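Malate synthase (Haloferax volcanii, PDB 3OYZ) catalyses the magnesium-dependent Claisen condensation of acetyl-CoA with glyoxylate and the hydrolysis of malyl-CoA to malate and CoA in the glyoxylate cycle. Local coordinates at residues Phe99-Pro108 and Phe136-Leu146. Residues are numbered along the deposited sequence; the frame is centred on the assembly and turned at random.
Sequences FQHMLDITDP and FFTIVEHEHGL
With CG swung anti to the backbone N (chi1 171°), Phe99 reaches across to Phe136, whose own CG stays beside its backbone N (chi1 -70°); the rings form an offset stack, planes at 24°, centroids 4.3 Å apart. This joins neighbouring outer helices of the TIM barrel, 92-105 and 127-143, which run in the same general direction and flank strand 118-121 in the chain. Val140 projects from helix 127-143 against 92-105: CG2 lies 3.5 Å from Phe99 CE1, and CG1 meets Thr106 OG1. Toward the barrel wall, Met102 bends at its thioether to set CE over the centre of the Phe137 ring, a CH-pi contact 3.9 Å from the centroid; SD lies over the same face, making a Met-aromatic contact, backed by Phe119 of strand 118-121. Just past helix 127-143, the His144 imidazole packs against 103-108. Asp107 CA and Pro108 CD cover one face, and NE2 donates to Leu103 O at 2.8 Å, the oxygen near the ring plane. Replacing the imidazole by an alanine side chain would probably leave Leu103 O without this donor and open a gap against Asp107 and Pro108. Thr106 OG1 is turned back on its helix, donating to Met102 O, and meets the imidazole edge 3.0 Å from His144 CD2.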
loop_
_atom_site.group_PDB
_atom_site.type_symbol
_atom_site.label_atom_id
_atom_site.label_comp_id
_atom_site.label_asym_id
_atom_site.label_seq_id
_atom_site.Cartn_x
_atom_site.Cartn_y
_atom_site.Cartn_z
ATOM N N PHE A 99 -14.880 28.843 8.046
ATOM C CA PHE A 99 -15.453 29.040 9.344
ATOM C C PHE A 99 -16.585 30.121 9.324
ATOM O O PHE A 99 -17.581 29.934 9.996
ATOM C CB PHE A 99 -14.338 29.617 10.214
ATOM C CG PHE A 99 -14.797 30.092 11.572
ATOM C CD1 PHE A 99 -15.502 29.269 12.413
ATOM C CD2 PHE A 99 -14.490 31.378 11.984
ATOM C CE1 PHE A 99 -15.931 29.686 13.687
ATOM C CE2 PHE A 99 -14.887 31.832 13.248
ATOM C CZ PHE A 99 -15.598 30.978 14.113
ATOM N N GLN A 100 -16.379 31.283 8.709
ATOM C CA GLN A 100 -17.486 32.274 8.746
ATOM C C GLN A 100 -18.787 31.753 8.139
ATOM O O GLN A 100 -19.854 31.938 8.713
ATOM C CB GLN A 100 -17.121 33.552 8.003
ATOM C CG GLN A 100 -15.781 34.151 8.374
ATOM C CD GLN A 100 -15.407 35.330 7.449
ATOM O OE1 GLN A 100 -14.636 35.178 6.495
ATOM N NE2 GLN A 100 -15.944 36.518 7.743
ATOM N N HIS A 101 -18.671 31.031 7.029
ATOM C CA HIS A 101 -19.846 30.361 6.440
ATOM C C HIS A 101 -20.462 29.375 7.393
ATOM O O HIS A 101 -21.696 29.373 7.442
ATOM C CB HIS A 101 -19.622 29.806 5.017
ATOM C CG HIS A 101 -19.526 30.876 3.962
ATOM N ND1 HIS A 101 -18.851 30.729 2.766
ATOM C CD2 HIS A 101 -20.022 32.141 3.946
ATOM C CE1 HIS A 101 -18.950 31.837 2.043
ATOM N NE2 HIS A 101 -19.670 32.694 2.739
ATOM N N MET A 102 -19.712 28.588 8.197
ATOM C CA MET A 102 -20.374 27.608 9.035
ATOM C C MET A 102 -21.081 28.323 10.140
ATOM O O MET A 102 -22.107 27.845 10.687
ATOM C CB MET A 102 -19.400 26.657 9.822
ATOM C CG MET A 102 -18.608 25.720 8.966
ATOM S SD MET A 102 -17.556 24.474 9.836
ATOM C CE MET A 102 -18.421 24.320 11.344
ATOM N N LEU A 103 -20.441 29.410 10.567
ATOM C CA LEU A 103 -21.036 30.166 11.650
ATOM C C LEU A 103 -22.442 30.728 11.186
ATOM O O LEU A 103 -23.421 30.636 11.934
ATOM C CB LEU A 103 -20.063 31.285 11.995
ATOM C CG LEU A 103 -20.321 32.151 13.236
ATOM C CD1 LEU A 103 -20.337 31.379 14.567
ATOM C CD2 LEU A 103 -19.329 33.322 13.260
ATOM N N ASP A 104 -22.529 31.311 9.995
ATOM C CA ASP A 104 -23.806 31.806 9.394
ATOM C C ASP A 104 -24.840 30.699 9.259
ATOM O O ASP A 104 -25.979 30.813 9.758
ATOM C CB ASP A 104 -23.574 32.359 7.973
ATOM C CG ASP A 104 -22.704 33.585 7.950
ATOM O OD1 ASP A 104 -22.578 34.219 9.023
ATOM O OD2 ASP A 104 -22.151 33.919 6.866
ATOM N N ILE A 105 -24.426 29.589 8.640
ATOM C CA ILE A 105 -25.314 28.457 8.413
ATOM C C ILE A 105 -25.917 27.920 9.700
ATOM O O ILE A 105 -27.093 27.515 9.671
ATOM C CB ILE A 105 -24.667 27.385 7.533
ATOM C CG1 ILE A 105 -24.409 28.010 6.162
ATOM C CG2 ILE A 105 -25.492 26.132 7.471
ATOM C CD1 ILE A 105 -23.387 27.244 5.291
ATOM N N THR A 106 -25.201 27.935 10.831
ATOM C CA THR A 106 -25.780 27.278 12.012
ATOM C C THR A 106 -26.503 28.249 12.939
ATOM O O THR A 106 -26.903 27.889 14.040
ATOM C CB THR A 106 -24.656 26.606 12.884
ATOM O OG1 THR A 106 -23.616 27.583 12.993
ATOM C CG2 THR A 106 -24.038 25.424 12.118
ATOM N N ASP A 107 -26.620 29.507 12.564
ATOM C CA ASP A 107 -27.399 30.440 13.409
ATOM C C ASP A 107 -28.787 29.811 13.612
ATOM O O ASP A 107 -29.465 29.595 12.625
ATOM C CB ASP A 107 -27.522 31.760 12.645
ATOM C CG ASP A 107 -28.299 32.839 13.399
ATOM O OD1 ASP A 107 -28.945 32.571 14.445
ATOM O OD2 ASP A 107 -28.208 33.979 12.895
ATOM N N PRO A 108 -29.202 29.472 14.840
ATOM C CA PRO A 108 -30.406 28.702 15.134
ATOM C C PRO A 108 -31.710 29.503 14.823
ATOM O O PRO A 108 -32.747 28.914 14.530
ATOM C CB PRO A 108 -30.319 28.497 16.655
ATOM C CG PRO A 108 -28.881 28.679 16.967
ATOM C CD PRO A 108 -28.527 29.860 16.091
ATOM N N PHE A 136 -12.624 25.369 15.134
ATOM C CA PHE A 136 -13.756 26.118 14.556
ATOM C C PHE A 136 -15.109 25.468 14.782
ATOM O O PHE A 136 -16.077 26.165 15.095
ATOM C CB PHE A 136 -13.505 26.393 13.086
ATOM C CG PHE A 136 -12.417 27.385 12.868
ATOM C CD1 PHE A 136 -12.436 28.597 13.556
ATOM C CD2 PHE A 136 -11.431 27.176 11.910
ATOM C CE1 PHE A 136 -11.470 29.583 13.280
ATOM C CE2 PHE A 136 -10.440 28.153 11.643
ATOM C CZ PHE A 136 -10.465 29.340 12.348
ATOM N N PHE A 137 -15.210 24.143 14.693
ATOM C CA PHE A 137 -16.464 23.472 14.993
ATOM C C PHE A 137 -16.843 23.761 16.445
ATOM O O PHE A 137 -18.038 24.047 16.766
ATOM C CB PHE A 137 -16.386 21.924 14.844
ATOM C CG PHE A 137 -16.545 21.401 13.472
ATOM C CD1 PHE A 137 -17.742 20.774 13.092
ATOM C CD2 PHE A 137 -15.524 21.553 12.535
ATOM C CE1 PHE A 137 -17.866 20.313 11.805
ATOM C CE2 PHE A 137 -15.628 21.105 11.259
ATOM C CZ PHE A 137 -16.819 20.444 10.878
ATOM N N THR A 138 -15.880 23.615 17.365
ATOM C CA THR A 138 -16.151 23.866 18.772
ATOM C C THR A 138 -16.628 25.335 18.985
ATOM O O THR A 138 -17.557 25.595 19.764
ATOM C CB THR A 138 -14.874 23.557 19.602
ATOM O OG1 THR A 138 -14.601 22.158 19.422
ATOM C CG2 THR A 138 -15.180 23.774 21.087
ATOM N N ILE A 139 -15.913 26.271 18.401
ATOM C CA ILE A 139 -16.352 27.690 18.532
ATOM C C ILE A 139 -17.788 27.914 17.997
ATOM O O ILE A 139 -18.584 28.514 18.717
ATOM C CB ILE A 139 -15.344 28.610 17.872
ATOM C CG1 ILE A 139 -14.109 28.743 18.816
ATOM C CG2 ILE A 139 -15.931 30.031 17.615
ATOM C CD1 ILE A 139 -12.894 29.254 18.041
ATOM N N VAL A 140 -18.099 27.459 16.788
ATOM C CA VAL A 140 -19.465 27.500 16.229
ATOM C C VAL A 140 -20.510 26.949 17.158
ATOM O O VAL A 140 -21.515 27.655 17.417
ATOM C CB VAL A 140 -19.517 26.793 14.858
ATOM C CG1 VAL A 140 -20.959 26.518 14.476
ATOM C CG2 VAL A 140 -18.726 27.582 13.848
ATOM N N GLU A 141 -20.337 25.717 17.650
ATOM C CA GLU A 141 -21.172 25.135 18.692
ATOM C C GLU A 141 -21.439 26.023 19.898
ATOM O O GLU A 141 -22.595 26.224 20.338
ATOM C CB GLU A 141 -20.724 23.735 19.161
ATOM C CG GLU A 141 -20.837 22.738 17.990
ATOM C CD GLU A 141 -20.056 21.428 18.241
ATOM O OE1 GLU A 141 -19.116 21.407 19.088
ATOM O OE2 GLU A 141 -20.354 20.427 17.557
ATOM N N HIS A 142 -20.354 26.525 20.469
ATOM C CA HIS A 142 -20.497 27.360 21.655
ATOM C C HIS A 142 -21.168 28.705 21.302
ATOM O O HIS A 142 -21.987 29.185 22.069
ATOM C CB HIS A 142 -19.157 27.584 22.365
ATOM C CG HIS A 142 -18.754 26.415 23.223
ATOM N ND1 HIS A 142 -18.952 26.386 24.585
ATOM C CD2 HIS A 142 -18.303 25.180 22.885
ATOM C CE1 HIS A 142 -18.551 25.218 25.064
ATOM N NE2 HIS A 142 -18.166 24.462 24.045
ATOM N N GLU A 143 -20.841 29.304 20.177
ATOM C CA GLU A 143 -21.375 30.604 19.797
ATOM C C GLU A 143 -22.907 30.467 19.603
ATOM O O GLU A 143 -23.624 31.438 19.818
ATOM C CB GLU A 143 -20.759 31.154 18.511
ATOM C CG GLU A 143 -19.359 31.705 18.738
ATOM C CD GLU A 143 -19.343 32.819 19.797
ATOM O OE1 GLU A 143 -20.140 33.771 19.596
ATOM O OE2 GLU A 143 -18.592 32.752 20.811
ATOM N N HIS A 144 -23.438 29.282 19.318
ATOM C CA HIS A 144 -24.824 29.199 18.845
ATOM C C HIS A 144 -25.601 28.307 19.792
ATOM O O HIS A 144 -26.675 27.845 19.433
ATOM C CB HIS A 144 -24.923 28.664 17.411
ATOM C CG HIS A 144 -24.636 29.702 16.380
ATOM N ND1 HIS A 144 -24.893 31.036 16.601
ATOM C CD2 HIS A 144 -24.142 29.627 15.120
ATOM C CE1 HIS A 144 -24.521 31.746 15.550
ATOM N NE2 HIS A 144 -24.080 30.913 14.630
ATOM N N GLY A 145 -25.045 28.075 20.974
ATOM C CA GLY A 145 -25.574 27.158 21.967
ATOM C C GLY A 145 -25.948 25.759 21.525
ATOM O O GLY A 145 -26.887 25.163 22.068
ATOM N N LEU A 146 -25.219 25.200 20.563
ATOM C CA LEU A 146 -25.390 23.779 20.259
ATOM C C LEU A 146 -24.661 22.901 21.255
ATOM O O LEU A 146 -23.713 23.362 21.902
ATOM C CB LEU A 146 -24.914 23.464 18.836
ATOM C CG LEU A 146 -25.363 24.547 17.860
ATOM C CD1 LEU A 146 -24.708 24.304 16.538
ATOM C CD2 LEU A 146 -26.938 24.455 17.651
#